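PDB 5I4A: argonaute protein from Marinitoga piezophila, which uses short 5'-hydroxyl RNA guides to bind complementary targets and cleave single-stranded DNA, possibly in defence against invading genetic elements. Local coordinates for residues I17-Y23 with D49-I55; L36-F42 with F60-P64. All blocks are in the same frame, centred on the assembly; numbering follows the deposited sequence.

Contact 1: I17-Y23 with D49-I55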
ATOM      1  N   ILE A  17      13.244  30.454  -6.429  1.00 41.61           N
ATOM      2  CA  ILE A  17      11.934  30.642  -7.039  1.00 36.28           C
ATOM      3  C   ILE A  17      11.718  32.131  -7.262  1.00 34.21           C
ATOM      4  O   ILE A  17      12.022  32.947  -6.385  1.00 34.09           O
ATOM      5  CB  ILE A  17      10.810  30.050  -6.160  1.00 36.29           C
ATOM      6  CG1 ILE A  17      11.006  28.542  -5.992  1.00 36.60           C
ATOM      7  CG2 ILE A  17       9.436  30.359  -6.742  1.00 37.75           C
ATOM      8  CD1 ILE A  17      11.195  27.801  -7.297  1.00 37.89           C
ATOM      9  N   LYS A  18      11.206  32.481  -8.437  1.00 30.22           N
ATOM     10  CA  LYS A  18      10.874  33.858  -8.776  1.00 28.93           C
ATOM     11  C   LYS A  18       9.361  34.021  -8.780  1.00 37.06           C
ATOM     12  O   LYS A  18       8.644  33.182  -9.335  1.00 34.32           O
ATOM     13  CB  LYS A  18      11.456  34.252 -10.136  1.00 34.91           C
ATOM     14  CG  LYS A  18      11.157  35.694 -10.530  1.00 44.02           C
ATOM     15  CD  LYS A  18      12.313  36.336 -11.282  1.00 53.13           C
ATOM     16  CE  LYS A  18      12.119  36.272 -12.789  1.00 56.44           C
ATOM     17  NZ  LYS A  18      13.215  36.984 -13.506  1.00 52.81           N
ATOM     18  N   ARG A  19       8.879  35.095  -8.158  1.00 25.89           N
ATOM     19  CA  ARG A  19       7.455  35.403  -8.119  1.00 29.96           C
ATOM     20  C   ARG A  19       7.211  36.711  -8.856  1.00 36.65           C
ATOM     21  O   ARG A  19       7.701  37.767  -8.438  1.00 31.62           O
ATOM     22  CB  ARG A  19       6.944  35.484  -6.678  1.00 31.38           C
ATOM     23  CG  ARG A  19       5.457  35.790  -6.580  1.00 32.81           C
ATOM     24  CD  ARG A  19       4.841  35.312  -5.272  1.00 40.84           C
ATOM     25  NE  ARG A  19       5.580  35.753  -4.094  1.00 57.71           N
ATOM     26  CZ  ARG A  19       6.007  34.941  -3.133  1.00 50.17           C
ATOM     27  NH1 ARG A  19       5.761  33.641  -3.201  1.00 38.79           N
ATOM     28  NH2 ARG A  19       6.671  35.432  -2.096  1.00 54.84           N
ATOM     29  N   LEU A  20       6.456  36.638  -9.949  1.00 31.17           N
ATOM     30  CA  LEU A  20       6.122  37.789 -10.774  1.00 27.38           C
ATOM     31  C   LEU A  20       4.678  38.201 -10.522  1.00 32.08           C
ATOM     32  O   LEU A  20       3.831  37.370 -10.193  1.00 25.56           O
ATOM     33  CB  LEU A  20       6.317  37.473 -12.260  1.00 37.33           C
ATOM     34  CG  LEU A  20       7.662  36.861 -12.656  1.00 39.77           C
ATOM     35  CD1 LEU A  20       7.687  36.558 -14.142  1.00 38.20           C
ATOM     36  CD2 LEU A  20       8.795  37.792 -12.280  1.00 42.21           C
ATOM     37  N   TYR A  21       4.402  39.493 -10.691  1.00 27.83           N
ATOM     38  CA  TYR A  21       3.092  40.055 -10.401  1.00 27.97           C
ATOM     39  C   TYR A  21       2.507  40.721 -11.638  1.00 26.99           C
ATOM     40  O   TYR A  21       3.233  41.252 -12.485  1.00 32.72           O
ATOM     41  CB  TYR A  21       3.167  41.072  -9.258  1.00 32.21           C
ATOM     42  CG  TYR A  21       3.445  40.453  -7.907  1.00 37.57           C
ATOM     43  CD1 TYR A  21       4.743  40.183  -7.498  1.00 32.93           C
ATOM     44  CD2 TYR A  21       2.405  40.140  -7.041  1.00 35.21           C
ATOM     45  CE1 TYR A  21       5.000  39.617  -6.265  1.00 30.82           C
ATOM     46  CE2 TYR A  21       2.652  39.574  -5.804  1.00 36.76           C
ATOM     47  CZ  TYR A  21       3.952  39.318  -5.422  1.00 31.80           C
ATOM     48  OH  TYR A  21       4.205  38.757  -4.192  1.00 38.44           O
ATOM     49  N   PHE A  22       1.178  40.693 -11.727  1.00 26.60           N
ATOM     50  CA  PHE A  22       0.442  41.294 -12.828  1.00 30.74           C
ATOM     51  C   PHE A  22      -0.813  41.953 -12.277  1.00 27.84           C
ATOM     52  O   PHE A  22      -1.370  41.508 -11.269  1.00 27.41           O
ATOM     53  CB  PHE A  22       0.064  40.250 -13.892  1.00 32.53           C
ATOM     54  CG  PHE A  22       1.240  39.494 -14.442  1.00 25.97           C
ATOM     55  CD1 PHE A  22       1.716  38.363 -13.801  1.00 27.98           C
ATOM     56  CD2 PHE A  22       1.874  39.921 -15.599  1.00 31.14           C
ATOM     57  CE1 PHE A  22       2.801  37.670 -14.301  1.00 32.16           C
ATOM     58  CE2 PHE A  22       2.960  39.230 -16.106  1.00 30.33           C
ATOM     59  CZ  PHE A  22       3.422  38.105 -15.456  1.00 37.37           C
ATOM     60  N   TYR A  23      -1.255  43.019 -12.941  1.00 32.25           N
ATOM     61  CA  TYR A  23      -2.473  43.709 -12.539  1.00 34.56           C
ATOM     62  C   TYR A  23      -3.315  44.038 -13.762  1.00 33.16           C
ATOM     63  O   TYR A  23      -2.798  44.558 -14.756  1.00 32.22           O
ATOM     64  CB  TYR A  23      -2.171  44.993 -11.758  1.00 35.58           C
ATOM     65  CG  TYR A  23      -3.431  45.739 -11.395  1.00 35.86           C
ATOM     66  CD1 TYR A  23      -4.234  45.309 -10.350  1.00 29.83           C
ATOM     67  CD2 TYR A  23      -3.833  46.856 -12.115  1.00 25.38           C
ATOM     68  CE1 TYR A  23      -5.396  45.973 -10.020  1.00 35.44           C
ATOM     69  CE2 TYR A  23      -4.995  47.529 -11.794  1.00 34.76           C
ATOM     70  CZ  TYR A  23      -5.773  47.083 -10.746  1.00 31.78           C
ATOM     71  OH  TYR A  23      -6.930  47.748 -10.423  1.00 33.39           O
ATOM     72  N   ASP A  49      -6.364  42.318  -5.443  1.00 57.05           N
ATOM     73  CA  ASP A  49      -6.122  43.132  -6.632  1.00 56.42           C
ATOM     74  C   ASP A  49      -5.007  42.615  -7.532  1.00 47.48           C
ATOM     75  O   ASP A  49      -5.055  42.878  -8.738  1.00 47.69           O
ATOM     76  CB  ASP A  49      -5.806  44.584  -6.238  1.00 61.31           C
ATOM     77  CG  ASP A  49      -7.013  45.317  -5.675  1.00 65.47           C
ATOM     78  OD1 ASP A  49      -7.351  45.089  -4.494  1.00 62.22           O
ATOM     79  OD2 ASP A  49      -7.616  46.130  -6.409  1.00 67.74           O
ATOM     80  N   LEU A  50      -4.022  41.885  -7.018  1.00 47.24           N
ATOM     81  CA  LEU A  50      -2.881  41.443  -7.805  1.00 41.89           C
ATOM     82  C   LEU A  50      -2.960  39.950  -8.110  1.00 36.76           C
ATOM     83  O   LEU A  50      -3.422  39.148  -7.291  1.00 33.60           O
ATOM     84  CB  LEU A  50      -1.566  41.745  -7.082  1.00 34.95           C
ATOM     85  CG  LEU A  50      -1.166  43.218  -6.973  1.00 40.67           C
ATOM     86  CD1 LEU A  50       0.069  43.370  -6.100  1.00 37.77           C
ATOM     87  CD2 LEU A  50      -0.926  43.808  -8.355  1.00 35.19           C
ATOM     88  N   VAL A  51      -2.489  39.589  -9.300  1.00 33.01           N
ATOM     89  CA  VAL A  51      -2.349  38.202  -9.728  1.00 32.39           C
ATOM     90  C   VAL A  51      -0.863  37.910  -9.875  1.00 37.35           C
ATOM     91  O   VAL A  51      -0.122  38.719 -10.446  1.00 32.72           O
ATOM     92  CB  VAL A  51      -3.097  37.944 -11.047  1.00 31.54           C
ATOM     93  CG1 VAL A  51      -2.662  36.625 -11.669  1.00 30.92           C
ATOM     94  CG2 VAL A  51      -4.598  37.960 -10.815  1.00 31.33           C
ATOM     95  N   TRP A  52      -0.421  36.764  -9.357  1.00 38.24           N
ATOM     96  CA  TRP A  52       0.998  36.443  -9.363  1.00 35.64           C
ATOM     97  C   TRP A  52       1.227  34.995  -9.774  1.00 32.11           C
ATOM     98  O   TRP A  52       0.309  34.170  -9.800  1.00 31.63           O
ATOM     99  CB  TRP A  52       1.648  36.723  -8.000  1.00 33.58           C
ATOM    100  CG  TRP A  52       0.819  36.362  -6.805  1.00 40.20           C
ATOM    101  CD1 TRP A  52      -0.166  37.115  -6.233  1.00 47.94           C
ATOM    102  CD2 TRP A  52       0.928  35.175  -6.009  1.00 41.07           C
ATOM    103  NE1 TRP A  52      -0.688  36.464  -5.142  1.00 40.02           N
ATOM    104  CE2 TRP A  52      -0.033  35.271  -4.983  1.00 42.92           C
ATOM    105  CE3 TRP A  52       1.736  34.035  -6.071  1.00 38.52           C
ATOM    106  CZ2 TRP A  52      -0.203  34.277  -4.023  1.00 47.89           C
ATOM    107  CZ3 TRP A  52       1.562  33.047  -5.118  1.00 44.16           C
ATOM    108  CH2 TRP A  52       0.600  33.173  -4.110  1.00 44.44           C
ATOM    109  N   ILE A  53       2.485  34.700 -10.100  1.00 32.15           N
ATOM    110  CA  ILE A  53       2.915  33.369 -10.505  1.00 31.63           C
ATOM    111  C   ILE A  53       4.298  33.114  -9.923  1.00 33.52           C
ATOM    112  O   ILE A  53       5.163  33.997  -9.934  1.00 32.61           O
ATOM    113  CB  ILE A  53       2.914  33.212 -12.042  1.00 30.89           C
ATOM    114  CG1 ILE A  53       3.273  31.777 -12.439  1.00 32.16           C
ATOM    115  CG2 ILE A  53       3.861  34.215 -12.703  1.00 31.13           C
ATOM    116  CD1 ILE A  53       3.307  31.552 -13.935  1.00 29.60           C
ATOM    117  N   GLU A  54       4.501  31.910  -9.395  1.00 32.03           N
ATOM    118  CA  GLU A  54       5.784  31.487  -8.848  1.00 32.44           C
ATOM    119  C   GLU A  54       6.398  30.472  -9.804  1.00 41.32           C
ATOM    120  O   GLU A  54       5.794  29.430 -10.080  1.00 31.24           O
ATOM    121  CB  GLU A  54       5.609  30.900  -7.448  1.00 34.25           C
ATOM    122  CG  GLU A  54       5.221  31.942  -6.409  1.00 40.41           C
ATOM    123  CD  GLU A  54       4.476  31.356  -5.225  1.00 46.75           C
ATOM    124  OE1 GLU A  54       4.091  30.170  -5.283  1.00 44.80           O
ATOM    125  OE2 GLU A  54       4.268  32.090  -4.236  1.00 48.41           O
ATOM    126  N   ILE A  55       7.587  30.784 -10.312  1.00 32.85           N
ATOM    127  CA  ILE A  55       8.211  29.990 -11.368  1.00 31.40           C
ATOM    128  C   ILE A  55       9.650  29.685 -10.973  1.00 34.09           C
ATOM    129  O   ILE A  55      10.231  30.361 -10.109  1.00 32.57           O
ATOM    130  CB  ILE A  55       8.170  30.720 -12.732  1.00 32.06           C
ATOM    131  CG1 ILE A  55       8.882  32.071 -12.635  1.00 31.65           C
ATOM    132  CG2 ILE A  55       6.742  30.878 -13.216  1.00 30.51           C
ATOM    133  CD1 ILE A  55       9.256  32.662 -13.978  1.00 36.89           C
TER
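R19 swings CG opposite its backbone N (chi1 -179°) and bends at chi3, while E54, extended beyond CG, has its CG beside the backbone N; the two chains therefore run side by side and their ends meet. The pair forms a salt bridge, though the modelled 2.4 Å between R19 NH1 and E54 OE2 is too short to be taken at face value; the oxygen lies at the guanidinium edge and the two planes are turned 54° apart. Next along the same face, R19 CD rests 3.5 Å from W52 CE3, and the guanidinium adds at most a weak, long cation-pi attraction to the indole. The W52 indole lies alongside Y21, pointing the same way. W52 CB lies over one face of the Y21 phenol as a CH-pi contact, 4.0 Å from the ring centroid, and the two ring planes make 47°. E76, on strand 74-79, is salt-bridged to R19 NE and hydrogen-bonded to Y21 OH. The backbones belong to the central antiparallel pair of the four-stranded sheet of the N-terminal domain, with strand 74-79 beyond 17-22 and strand 45-46 beyond 51-55. Hydrogen-bonded pairs K18-I55, L20-I53 and F22-V51 flank the non-hydrogen-bonded pairs R19-E54 and Y21-W52; F22 N to V51 O, at 2.7 Å, is the shortest backbone bond of the ladder. On the other face the contacts are apolar: I53 CG2 meets the edge of the F22 ring at CE1, 4.0 Å away, and L20 CD1 approaches I55 CD1 at 4.2 Å. Helix 29-40 packs on this face, F32 touching both F22 and V51. At the Y23 end of the contact, L50 CD2 sits 3.8 Å from Y23 CB, and the edge of the Y23 ring faces D49 O.

Contact 2: L36-F42 with F60-P64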
ATOM      1  N   LEU A  36      -5.165  33.136 -17.188  1.00 30.24           N
ATOM      2  CA  LEU A  36      -3.717  33.003 -17.315  1.00 28.39           C
ATOM      3  C   LEU A  36      -3.269  31.573 -17.041  1.00 28.40           C
ATOM      4  O   LEU A  36      -2.368  31.058 -17.713  1.00 37.60           O
ATOM      5  CB  LEU A  36      -3.016  33.978 -16.372  1.00 28.74           C
ATOM      6  CG  LEU A  36      -3.150  35.449 -16.764  1.00 29.89           C
ATOM      7  CD1 LEU A  36      -2.493  36.347 -15.732  1.00 25.34           C
ATOM      8  CD2 LEU A  36      -2.552  35.677 -18.144  1.00 30.68           C
ATOM      9  N   SER A  37      -3.887  30.916 -16.055  1.00 28.37           N
ATOM     10  CA  SER A  37      -3.554  29.525 -15.768  1.00 27.86           C
ATOM     11  C   SER A  37      -3.890  28.626 -16.951  1.00 32.51           C
ATOM     12  O   SER A  37      -3.111  27.734 -17.306  1.00 33.29           O
ATOM     13  CB  SER A  37      -4.298  29.057 -14.517  1.00 33.06           C
ATOM     14  OG  SER A  37      -4.140  29.969 -13.444  1.00 32.65           O
ATOM     15  N   ARG A  38      -5.045  28.859 -17.579  1.00 34.40           N
ATOM     16  CA  ARG A  38      -5.509  27.987 -18.652  1.00 40.71           C
ATOM     17  C   ARG A  38      -4.578  28.035 -19.856  1.00 43.81           C
ATOM     18  O   ARG A  38      -4.249  26.994 -20.438  1.00 47.62           O
ATOM     19  CB  ARG A  38      -6.929  28.387 -19.056  1.00 43.59           C
ATOM     20  CG  ARG A  38      -7.693  27.328 -19.825  1.00 51.53           C
ATOM     21  CD  ARG A  38      -8.997  27.892 -20.367  1.00 56.38           C
ATOM     22  NE  ARG A  38      -8.820  28.448 -21.704  1.00 62.79           N
ATOM     23  CZ  ARG A  38      -8.471  29.705 -21.959  1.00 68.38           C
ATOM     24  NH1 ARG A  38      -8.262  30.562 -20.969  1.00 75.76           N
ATOM     25  NH2 ARG A  38      -8.330  30.104 -23.209  1.00 70.67           N
ATOM     26  N   VAL A  39      -4.138  29.233 -20.246  1.00 36.69           N
ATOM     27  CA  VAL A  39      -3.332  29.366 -21.456  1.00 41.43           C
ATOM     28  C   VAL A  39      -1.865  29.028 -21.227  1.00 39.44           C
ATOM     29  O   VAL A  39      -1.146  28.743 -22.194  1.00 42.96           O
ATOM     30  CB  VAL A  39      -3.455  30.785 -22.037  1.00 40.18           C
ATOM     31  CG1 VAL A  39      -4.896  31.071 -22.433  1.00 41.87           C
ATOM     32  CG2 VAL A  39      -2.964  31.811 -21.033  1.00 26.81           C
ATOM     33  N   ASN A  40      -1.391  29.050 -19.983  1.00 34.60           N
ATOM     34  CA  ASN A  40      -0.006  28.721 -19.682  1.00 32.81           C
ATOM     35  C   ASN A  40       0.166  27.319 -19.114  1.00 30.96           C
ATOM     36  O   ASN A  40       1.304  26.906 -18.871  1.00 30.11           O
ATOM     37  CB  ASN A  40       0.584  29.743 -18.703  1.00 25.83           C
ATOM     38  CG  ASN A  40       0.850  31.089 -19.348  1.00 29.06           C
ATOM     39  OD1 ASN A  40       1.933  31.328 -19.883  1.00 28.26           O
ATOM     40  ND2 ASN A  40      -0.135  31.978 -19.295  1.00 24.86           N
ATOM     41  N   ASN A  41      -0.929  26.585 -18.899  1.00 30.18           N
ATOM     42  CA  ASN A  41      -0.884  25.262 -18.270  1.00 36.71           C
ATOM     43  C   ASN A  41      -0.147  25.318 -16.934  1.00 38.04           C
ATOM     44  O   ASN A  41       0.590  24.401 -16.567  1.00 35.91           O
ATOM     45  CB  ASN A  41      -0.248  24.225 -19.199  1.00 32.35           C
ATOM     46  CG  ASN A  41      -1.188  23.771 -20.296  1.00 26.70           C
ATOM     47  OD1 ASN A  41      -2.373  23.545 -20.057  1.00 31.21           O
ATOM     48  ND2 ASN A  41      -0.663  23.637 -21.510  1.00 30.68           N
ATOM     49  N   PHE A  42      -0.353  26.409 -16.204  1.00 34.16           N
ATOM     50  CA  PHE A  42       0.415  26.680 -14.991  1.00 27.75           C
ATOM     51  C   PHE A  42      -0.415  27.600 -14.114  1.00 27.84           C
ATOM     52  O   PHE A  42      -0.758  28.708 -14.538  1.00 31.71           O
ATOM     53  CB  PHE A  42       1.761  27.319 -15.338  1.00 27.28           C
ATOM     54  CG  PHE A  42       2.737  27.340 -14.199  1.00 28.02           C
ATOM     55  CD1 PHE A  42       2.582  28.231 -13.150  1.00 28.73           C
ATOM     56  CD2 PHE A  42       3.822  26.478 -14.185  1.00 28.00           C
ATOM     57  CE1 PHE A  42       3.480  28.254 -12.105  1.00 29.41           C
ATOM     58  CE2 PHE A  42       4.726  26.498 -13.140  1.00 29.27           C
ATOM     59  CZ  PHE A  42       4.555  27.387 -12.099  1.00 29.39           C
ATOM     60  N   PHE A  60      11.037  31.654 -19.012  1.00 42.06           N
ATOM     61  CA  PHE A  60       9.633  31.266 -18.899  1.00 43.29           C
ATOM     62  C   PHE A  60       8.829  32.312 -19.667  1.00 53.72           C
ATOM     63  O   PHE A  60       8.593  33.414 -19.161  1.00 58.11           O
ATOM     64  CB  PHE A  60       9.210  31.185 -17.436  1.00 37.95           C
ATOM     65  CG  PHE A  60       7.872  30.532 -17.215  1.00 34.18           C
ATOM     66  CD1 PHE A  60       6.708  31.119 -17.680  1.00 34.71           C
ATOM     67  CD2 PHE A  60       7.777  29.343 -16.511  1.00 38.33           C
ATOM     68  CE1 PHE A  60       5.480  30.525 -17.470  1.00 30.16           C
ATOM     69  CE2 PHE A  60       6.550  28.746 -16.294  1.00 36.73           C
ATOM     70  CZ  PHE A  60       5.399  29.340 -16.776  1.00 29.55           C
ATOM     71  N   GLN A  61       8.408  31.963 -20.880  1.00 48.42           N
ATOM     72  CA  GLN A  61       7.672  32.881 -21.742  1.00 48.19           C
ATOM     73  C   GLN A  61       6.180  32.724 -21.462  1.00 41.38           C
ATOM     74  O   GLN A  61       5.588  31.684 -21.766  1.00 41.93           O
ATOM     75  CB  GLN A  61       7.996  32.613 -23.208  1.00 47.65           C
ATOM     76  CG  GLN A  61       9.477  32.741 -23.551  1.00 56.41           C
ATOM     77  CD  GLN A  61       9.943  34.184 -23.637  1.00 64.13           C
ATOM     78  OE1 GLN A  61      10.242  34.817 -22.624  1.00 67.65           O
ATOM     79  NE2 GLN A  61      10.010  34.710 -24.856  1.00 65.56           N
ATOM     80  N   ILE A  62       5.574  33.761 -20.889  1.00 39.75           N
ATOM     81  CA  ILE A  62       4.170  33.710 -20.496  1.00 36.24           C
ATOM     82  C   ILE A  62       3.283  34.041 -21.691  1.00 33.61           C
ATOM     83  O   ILE A  62       3.626  34.861 -22.550  1.00 35.28           O
ATOM     84  CB  ILE A  62       3.914  34.660 -19.308  1.00 32.43           C
ATOM     85  CG1 ILE A  62       4.760  34.236 -18.107  1.00 34.70           C
ATOM     86  CG2 ILE A  62       2.439  34.683 -18.924  1.00 28.19           C
ATOM     87  CD1 ILE A  62       4.614  35.141 -16.903  1.00 37.64           C
ATOM     88  N   THR A  63       2.131  33.382 -21.745  1.00 33.02           N
ATOM     89  CA  THR A  63       1.129  33.569 -22.789  1.00 34.86           C
ATOM     90  C   THR A  63      -0.104  34.252 -22.177  1.00 31.82           C
ATOM     91  O   THR A  63      -0.479  33.935 -21.052  1.00 32.18           O
ATOM     92  CB  THR A  63       0.753  32.199 -23.424  1.00 43.19           C
ATOM     93  OG1 THR A  63       1.861  31.705 -24.188  1.00 47.91           O
ATOM     94  CG2 THR A  63      -0.479  32.283 -24.314  1.00 39.70           C
ATOM     95  N   PRO A  64      -0.732  35.200 -22.900  1.00 34.37           N
ATOM     96  CA  PRO A  64      -0.394  35.699 -24.240  1.00 32.87           C
ATOM     97  C   PRO A  64       0.847  36.580 -24.273  1.00 35.72           C
ATOM     98  O   PRO A  64       1.357  36.977 -23.225  1.00 29.96           O
ATOM     99  CB  PRO A  64      -1.634  36.503 -24.635  1.00 34.74           C
ATOM    100  CG  PRO A  64      -2.227  36.934 -23.348  1.00 36.58           C
ATOM    101  CD  PRO A  64      -1.971  35.811 -22.388  1.00 32.97           C
TER
HETATM  102  O   HOH W   1       3.540  29.833 -21.133  1.00 38.16           O
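The N40 carboxamide turns toward the backbone of T63 and engages it with both its polar atoms. T63 N donates to N40 OD1 at 2.8 Å, nearly straight at 167°, though it stands 18° out of the carbonyl plane of the amide. N40 ND2 donates in return to T63 O at 2.7 Å, reaching a lone pair in the plane of that carbonyl. The other bond of ND2 runs back to L36 O, which lies almost in the amide plane and also receives N40 N. With CG beside the backbone N, the amide can thus bridge the last turn of its own helix and the loop, and bonds at both OD1 and ND2 hold its rotation. A water donates to N40 OD1 and to Q61 O, adding a water-mediated link to the loop. Beside the amide, I62 CG2 lies 3.5 Å from N40 OD1. V39 CG2 approaches T63 O at 3.3 Å, and L36 CD2 reaches P64 CD, in the proline that follows a cis peptide bond. Farther along, F42 and F60 form a T-shaped pair: the F60 edge, at CE2, points at one face of F42, with planes 83° apart and centroids separated by 5.5 Å. Between N40 and F42 the chain leaves the helix at N41, whose phi is positive. The contact ties the C-terminal end of helix 29-40 to the loop between strands 51-56 and 71-72; strand 51-56 supplies I53 against F42 and I55 against F60, while helix 84-101 borders the aromatic pair through K93, Y94 and K97.

In the fold
Both contacts belong to the N-terminal domain, in the PAZ lobe, with centres 12 Å apart. Along the chain their segments alternate: strand 17-22, the end of helix 29-40, strand 51-55, then loop 60-64, so each contact spans a piece of the other. Contact 1 joins two neighbouring strands of the sheet, and contact 2 closes the helix end onto the loop packed against one face of it. They touch directly: F42 CD1 lies 3.5 Å from I53 CD1, and F22 CZ lies 3.5 Å from I62 CD1. Sheet, helix and loop thus share one apolar layer in a compact unit away from the annotated catalytic residues of the PIWI domain.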